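Local structure of protein YiiM (Escherichia coli, 1O65) at residues P73-L78 with G104-N109; V125-S130 with G208-W213. The protein is of uncertain function but carries a MOSC domain, probably binds molybdenum and may act as an oxidoreductase on nitrogenous compounds. All coordinates share one frame; numbering follows the deposited sequence.

Interaction 1 (P73-L78 with G104-N109); sequences PREHYL and GLTESN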
loop_
_atom_site.group_PDB
_atom_site.type_symbol
_atom_site.label_atom_id
_atom_site.label_comp_id
_atom_site.label_asym_id
_atom_site.label_seq_id
_atom_site.Cartn_x
_atom_site.Cartn_y
_atom_site.Cartn_z
ATOM N N PRO A 73 -1.521 -2.814 7.340
ATOM C CA PRO A 73 -2.071 -2.603 8.671
ATOM C C PRO A 73 -2.101 -3.904 9.443
ATOM O O PRO A 73 -2.633 -4.927 8.942
ATOM C CB PRO A 73 -3.461 -2.054 8.416
ATOM C CG PRO A 73 -3.461 -1.575 6.988
ATOM C CD PRO A 73 -2.453 -2.429 6.262
ATOM N N ARG A 74 -1.570 -3.902 10.666
ATOM C CA ARG A 74 -1.690 -5.092 11.514
ATOM C C ARG A 74 -3.160 -5.420 11.786
ATOM O O ARG A 74 -3.446 -6.598 12.057
ATOM C CB ARG A 74 -0.964 -4.974 12.855
ATOM C CG ARG A 74 0.558 -5.007 12.743
ATOM C CD ARG A 74 1.229 -5.244 14.099
ATOM N NE ARG A 74 1.205 -4.025 14.887
ATOM C CZ ARG A 74 1.946 -2.951 14.932
ATOM N NH1 ARG A 74 3.003 -2.760 14.154
ATOM N NH2 ARG A 74 1.668 -1.966 15.809
ATOM N N GLU A 75 -4.087 -4.461 11.786
ATOM C CA GLU A 75 -5.503 -4.808 11.965
ATOM C C GLU A 75 -5.926 -5.976 11.065
ATOM O O GLU A 75 -6.658 -6.865 11.518
ATOM C CB GLU A 75 -6.393 -3.605 11.668
ATOM C CG GLU A 75 -6.335 -2.434 12.612
ATOM C CD GLU A 75 -5.204 -1.448 12.486
ATOM O OE1 GLU A 75 -4.168 -1.708 11.826
ATOM O OE2 GLU A 75 -5.314 -0.338 13.104
ATOM N N HIS A 76 -5.425 -6.100 9.826
ATOM C CA HIS A 76 -5.863 -7.153 8.935
ATOM C C HIS A 76 -5.445 -8.548 9.336
ATOM O O HIS A 76 -6.046 -9.508 8.838
ATOM C CB HIS A 76 -5.452 -6.909 7.477
ATOM C CG HIS A 76 -5.889 -5.601 6.912
ATOM N ND1 HIS A 76 -7.049 -4.973 7.305
ATOM C CD2 HIS A 76 -5.314 -4.802 5.985
ATOM C CE1 HIS A 76 -7.154 -3.817 6.675
ATOM N NE2 HIS A 76 -6.114 -3.708 5.847
ATOM N N TYR A 77 -4.403 -8.728 10.127
ATOM C CA TYR A 77 -3.995 -10.060 10.573
ATOM C C TYR A 77 -5.073 -10.658 11.471
ATOM O O TYR A 77 -5.331 -11.873 11.423
ATOM C CB TYR A 77 -2.628 -10.031 11.279
ATOM C CG TYR A 77 -1.494 -9.751 10.304
ATOM C CD1 TYR A 77 -1.355 -10.518 9.160
ATOM C CD2 TYR A 77 -0.618 -8.678 10.493
ATOM C CE1 TYR A 77 -0.330 -10.278 8.265
ATOM C CE2 TYR A 77 0.394 -8.417 9.590
ATOM C CZ TYR A 77 0.537 -9.225 8.479
ATOM O OH TYR A 77 1.529 -8.994 7.569
ATOM N N LEU A 78 -5.691 -9.831 12.319
ATOM C CA LEU A 78 -6.808 -10.321 13.135
ATOM C C LEU A 78 -7.855 -10.946 12.202
ATOM O O LEU A 78 -8.273 -12.093 12.373
ATOM C CB LEU A 78 -7.466 -9.175 13.905
ATOM C CG LEU A 78 -6.570 -8.470 14.937
ATOM C CD1 LEU A 78 -7.274 -7.219 15.468
ATOM C CD2 LEU A 78 -6.228 -9.431 16.077
ATOM N N GLY A 104 -3.774 1.701 13.811
ATOM C CA GLY A 104 -4.364 3.013 13.639
ATOM C C GLY A 104 -4.451 3.531 12.230
ATOM O O GLY A 104 -5.025 4.611 12.044
ATOM N N LEU A 105 -3.855 2.883 11.226
ATOM C CA LEU A 105 -3.903 3.353 9.850
ATOM C C LEU A 105 -4.478 2.281 8.936
ATOM O O LEU A 105 -3.927 1.173 8.818
ATOM C CB LEU A 105 -2.521 3.774 9.355
ATOM C CG LEU A 105 -1.950 5.070 9.927
ATOM C CD1 LEU A 105 -0.515 5.279 9.473
ATOM C CD2 LEU A 105 -2.780 6.268 9.507
ATOM N N THR A 106 -5.607 2.570 8.287
ATOM C CA THR A 106 -6.240 1.604 7.406
ATOM C C THR A 106 -6.598 2.232 6.067
ATOM O O THR A 106 -6.444 3.435 5.843
ATOM C CB THR A 106 -7.532 1.009 8.006
ATOM O OG1 THR A 106 -8.511 2.062 8.064
ATOM C CG2 THR A 106 -7.354 0.418 9.395
ATOM N N GLU A 107 -7.118 1.414 5.129
ATOM C CA GLU A 107 -7.532 1.929 3.836
ATOM C C GLU A 107 -8.599 3.014 3.971
ATOM O O GLU A 107 -8.686 3.903 3.101
ATOM C CB GLU A 107 -8.093 0.797 2.944
ATOM C CG GLU A 107 -7.002 -0.215 2.580
ATOM C CD GLU A 107 -6.727 -1.224 3.669
ATOM O OE1 GLU A 107 -7.491 -1.326 4.688
ATOM O OE2 GLU A 107 -5.710 -1.930 3.556
ATOM N N SER A 108 -9.455 2.930 5.002
ATOM C CA SER A 108 -10.489 3.929 5.177
ATOM C C SER A 108 -10.032 5.208 5.838
ATOM O O SER A 108 -10.842 6.149 5.807
ATOM C CB SER A 108 -11.737 3.366 5.874
ATOM O OG SER A 108 -11.401 2.586 7.007
ATOM N N ASN A 109 -8.875 5.321 6.462
ATOM C CA ASN A 109 -8.500 6.632 7.007
ATOM C C ASN A 109 -7.159 7.099 6.419
ATOM O O ASN A 109 -6.536 8.032 6.940
ATOM C CB ASN A 109 -8.516 6.681 8.523
ATOM C CG ASN A 109 -7.432 5.887 9.174
ATOM O OD1 ASN A 109 -6.948 4.936 8.543
ATOM N ND2 ASN A 109 -7.008 6.220 10.397
HETATM O O HOH W 1 -2.551 0.274 11.025
#

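Interaction 2 (V125-S130 with G208-W213); sequences VSQPRS and GLSKSW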
loop_
_atom_site.group_PDB
_atom_site.type_symbol
_atom_site.label_atom_id
_atom_site.label_comp_id
_atom_site.label_asym_id
_atom_site.label_seq_id
_atom_site.Cartn_x
_atom_site.Cartn_y
_atom_site.Cartn_z
ATOM N N VAL A 125 1.678 8.621 -0.137
ATOM C CA VAL A 125 0.872 7.444 -0.535
ATOM C C VAL A 125 0.628 7.534 -2.032
ATOM O O VAL A 125 0.119 8.546 -2.501
ATOM C CB VAL A 125 -0.444 7.349 0.239
ATOM C CG1 VAL A 125 -1.293 6.184 -0.251
ATOM C CG2 VAL A 125 -0.153 7.217 1.731
ATOM N N SER A 126 1.026 6.506 -2.775
ATOM C CA SER A 126 0.926 6.589 -4.238
ATOM C C SER A 126 -0.111 5.676 -4.834
ATOM O O SER A 126 -0.613 5.916 -5.934
ATOM C CB SER A 126 2.323 6.255 -4.808
ATOM O OG SER A 126 2.519 4.850 -4.634
ATOM N N GLN A 127 -0.490 4.605 -4.135
ATOM C CA GLN A 127 -1.512 3.691 -4.649
ATOM C C GLN A 127 -1.820 2.600 -3.625
ATOM O O GLN A 127 -1.011 2.328 -2.731
ATOM C CB GLN A 127 -1.005 2.975 -5.924
ATOM C CG GLN A 127 0.232 2.110 -5.663
ATOM C CD GLN A 127 0.564 1.211 -6.850
ATOM O OE1 GLN A 127 1.072 1.629 -7.888
ATOM N NE2 GLN A 127 0.214 -0.072 -6.731
ATOM N N PRO A 128 -2.991 1.994 -3.769
ATOM C CA PRO A 128 -3.338 0.834 -2.929
ATOM C C PRO A 128 -2.434 -0.299 -3.378
ATOM O O PRO A 128 -1.879 -0.180 -4.483
ATOM C CB PRO A 128 -4.793 0.574 -3.216
ATOM C CG PRO A 128 -5.305 1.739 -3.988
ATOM C CD PRO A 128 -4.116 2.431 -4.602
ATOM N N ARG A 129 -2.049 -1.225 -2.520
ATOM C CA ARG A 129 -1.212 -2.347 -2.936
ATOM C C ARG A 129 -2.088 -3.323 -3.738
ATOM O O ARG A 129 -3.229 -3.614 -3.361
ATOM C CB ARG A 129 -0.556 -3.008 -1.733
ATOM C CG ARG A 129 0.406 -4.171 -2.056
ATOM C CD ARG A 129 -0.367 -5.498 -2.035
ATOM N NE ARG A 129 0.551 -6.638 -1.976
ATOM C CZ ARG A 129 1.205 -7.028 -0.880
ATOM N NH1 ARG A 129 1.046 -6.369 0.273
ATOM N NH2 ARG A 129 2.044 -8.055 -0.967
ATOM N N SER A 130 -1.591 -3.786 -4.842
ATOM C CA SER A 130 -2.206 -4.705 -5.774
ATOM C C SER A 130 -1.925 -6.176 -5.487
ATOM O O SER A 130 -0.888 -6.691 -5.902
ATOM C CB SER A 130 -1.594 -4.443 -7.175
ATOM O OG SER A 130 -2.467 -3.762 -8.020
ATOM N N GLY A 208 -0.398 12.624 -6.093
ATOM C CA GLY A 208 0.525 11.560 -5.800
ATOM C C GLY A 208 0.347 10.199 -6.428
ATOM O O GLY A 208 1.075 9.245 -6.114
ATOM N N LEU A 209 -0.660 10.006 -7.264
ATOM C CA LEU A 209 -0.991 8.758 -7.879
ATOM C C LEU A 209 0.193 8.173 -8.651
ATOM O O LEU A 209 0.866 8.876 -9.406
ATOM C CB LEU A 209 -2.216 8.916 -8.806
ATOM C CG LEU A 209 -2.815 7.577 -9.270
ATOM C CD1 LEU A 209 -3.323 6.778 -8.066
ATOM C CD2 LEU A 209 -3.905 7.757 -10.291
ATOM N N SER A 210 0.450 6.880 -8.424
ATOM C CA SER A 210 1.567 6.252 -9.141
ATOM C C SER A 210 1.309 6.279 -10.651
ATOM O O SER A 210 0.154 6.158 -11.094
ATOM C CB SER A 210 1.753 4.807 -8.681
ATOM O OG SER A 210 0.634 4.053 -9.116
ATOM N N LYS A 211 2.386 6.323 -11.418
ATOM C CA LYS A 211 2.312 6.387 -12.879
ATOM C C LYS A 211 1.552 5.192 -13.433
ATOM O O LYS A 211 0.693 5.339 -14.315
ATOM C CB LYS A 211 3.684 6.486 -13.528
ATOM C CG LYS A 211 4.425 7.785 -13.235
ATOM C CD LYS A 211 5.701 7.815 -14.079
ATOM C CE LYS A 211 6.366 9.173 -14.055
ATOM N NZ LYS A 211 6.197 9.884 -12.740
ATOM N N SER A 212 1.799 4.038 -12.848
ATOM C CA SER A 212 1.112 2.824 -13.295
ATOM C C SER A 212 -0.388 2.915 -13.010
ATOM O O SER A 212 -1.196 2.472 -13.820
ATOM C CB SER A 212 1.749 1.607 -12.639
ATOM O OG SER A 212 1.259 1.459 -11.335
ATOM N N TRP A 213 -0.817 3.484 -11.886
ATOM C CA TRP A 213 -2.272 3.598 -11.671
ATOM C C TRP A 213 -2.851 4.655 -12.600
ATOM O O TRP A 213 -3.975 4.495 -13.075
ATOM C CB TRP A 213 -2.594 3.827 -10.195
ATOM C CG TRP A 213 -2.728 2.536 -9.444
ATOM C CD1 TRP A 213 -1.783 1.555 -9.351
ATOM C CD2 TRP A 213 -3.881 2.061 -8.734
ATOM N NE1 TRP A 213 -2.277 0.515 -8.607
ATOM C CE2 TRP A 213 -3.553 0.788 -8.220
ATOM C CE3 TRP A 213 -5.150 2.582 -8.496
ATOM C CZ2 TRP A 213 -4.439 0.028 -7.460
ATOM C CZ3 TRP A 213 -6.038 1.832 -7.732
ATOM C CH2 TRP A 213 -5.686 0.571 -7.223
#

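Interaction 1 (P73-L78 with G104-N109)
Glu75 and His76, near the start of helix 75-83, reach across to the loop 104-109 of the MOSC domain. Two carboxylates carry the polar contact, one from each segment. His76 NE2 donates to Glu107 OE2 at 2.9 Å, in a His-carboxylate hydrogen bond. OE2 receives it on its syn lone pair. A weak second bond goes from NE2 to Glu107 OE1. Ring and carboxylate lie 19° apart, nearly coplanar, so the acid meets the edge of the imidazole. Glu107 bends at chi2 (81°), which brings its end nearer the ring. Its OE2 also accepts from Gly155 N, and these bonds together should fix the carboxylate's rotation.

Glu75 grips the start of the loop. Its OE2 accepts from Gly104 N at 2.7 Å, again through the syn lone pair. Water 1 lies 2.7 Å from Glu75 OE1, to which it can donate, and accepts from Leu105 N at 2.9 Å. The loop is braced from within by Asn109, whose OD1 accepts from Thr106 N and whose ND2 donates to Gly104 O.

Pro73 packs within its own segment, its CB over the rim of one His76 face. Across the contact that CB meets Leu105 O at 3.3 Å.

Interaction 2 (V125-S130 with G208-W213)
Ser126 O, near the end of strand 121-128, accepts from Ser210 N at 2.9 Å, just before helix 211-223, and CA-H...O contacts flank this bond from Ser126 CA to Gly208 O and from Leu209 CA to Ser126 O. Ser210 is the N-cap of that helix. Its OG accepts from Trp213 N at 3.2 Å and donates to Gln127 OE1 at 2.8 Å. The cap is thereby tied to the strand. The other end of the Gln127 amide turns back, and NE2 donates to Pro128 O at 3.1 Å.

One face of the Trp213 indole is covered by the strand. Gln127 CB sits over its five-membered ring, 3.8 Å from the centroid, and Pro128 CD over its six-membered ring, 3.6 Å from the centroid. Both are CH-pi contacts. Pro128 CG also packs on Trp213 CH2 at 3.5 Å. Trp191 meets the indole edge-to-face. Replacing Trp213 by an alanine would remove the indole, and Gln127 CB and Pro128 would probably lose the ring face they pack on, opening a gap between strand and helix.

The contact joins the MOSC domain to the YiiM-like three-helix region. It pairs CH-pi packing with hydrogen bonds that satisfy the buried Ser210 OG and Gln127 amide oxygen.

How the interactions relate
Along the chain, both segments of interaction 1 come before those of interaction 2. Their centres are 18 Å apart, and their nearest atoms are about 6 Å apart without touching. Both segments of interaction 1 belong to the MOSC domain. Interaction 2 joins that domain to the C-terminal helices. Strand 156-160 and the residues before it link the two. Trp156 touches Pro73 and Leu105 of interaction 1 and Val125 of interaction 2. Gly155 bonds to Glu107 and also to the backbone of Arg129. Helix 183-191 likewise touches both, at Glu107 and at Pro128. The C-terminal helices therefore pack against the MOSC domain at more than one place.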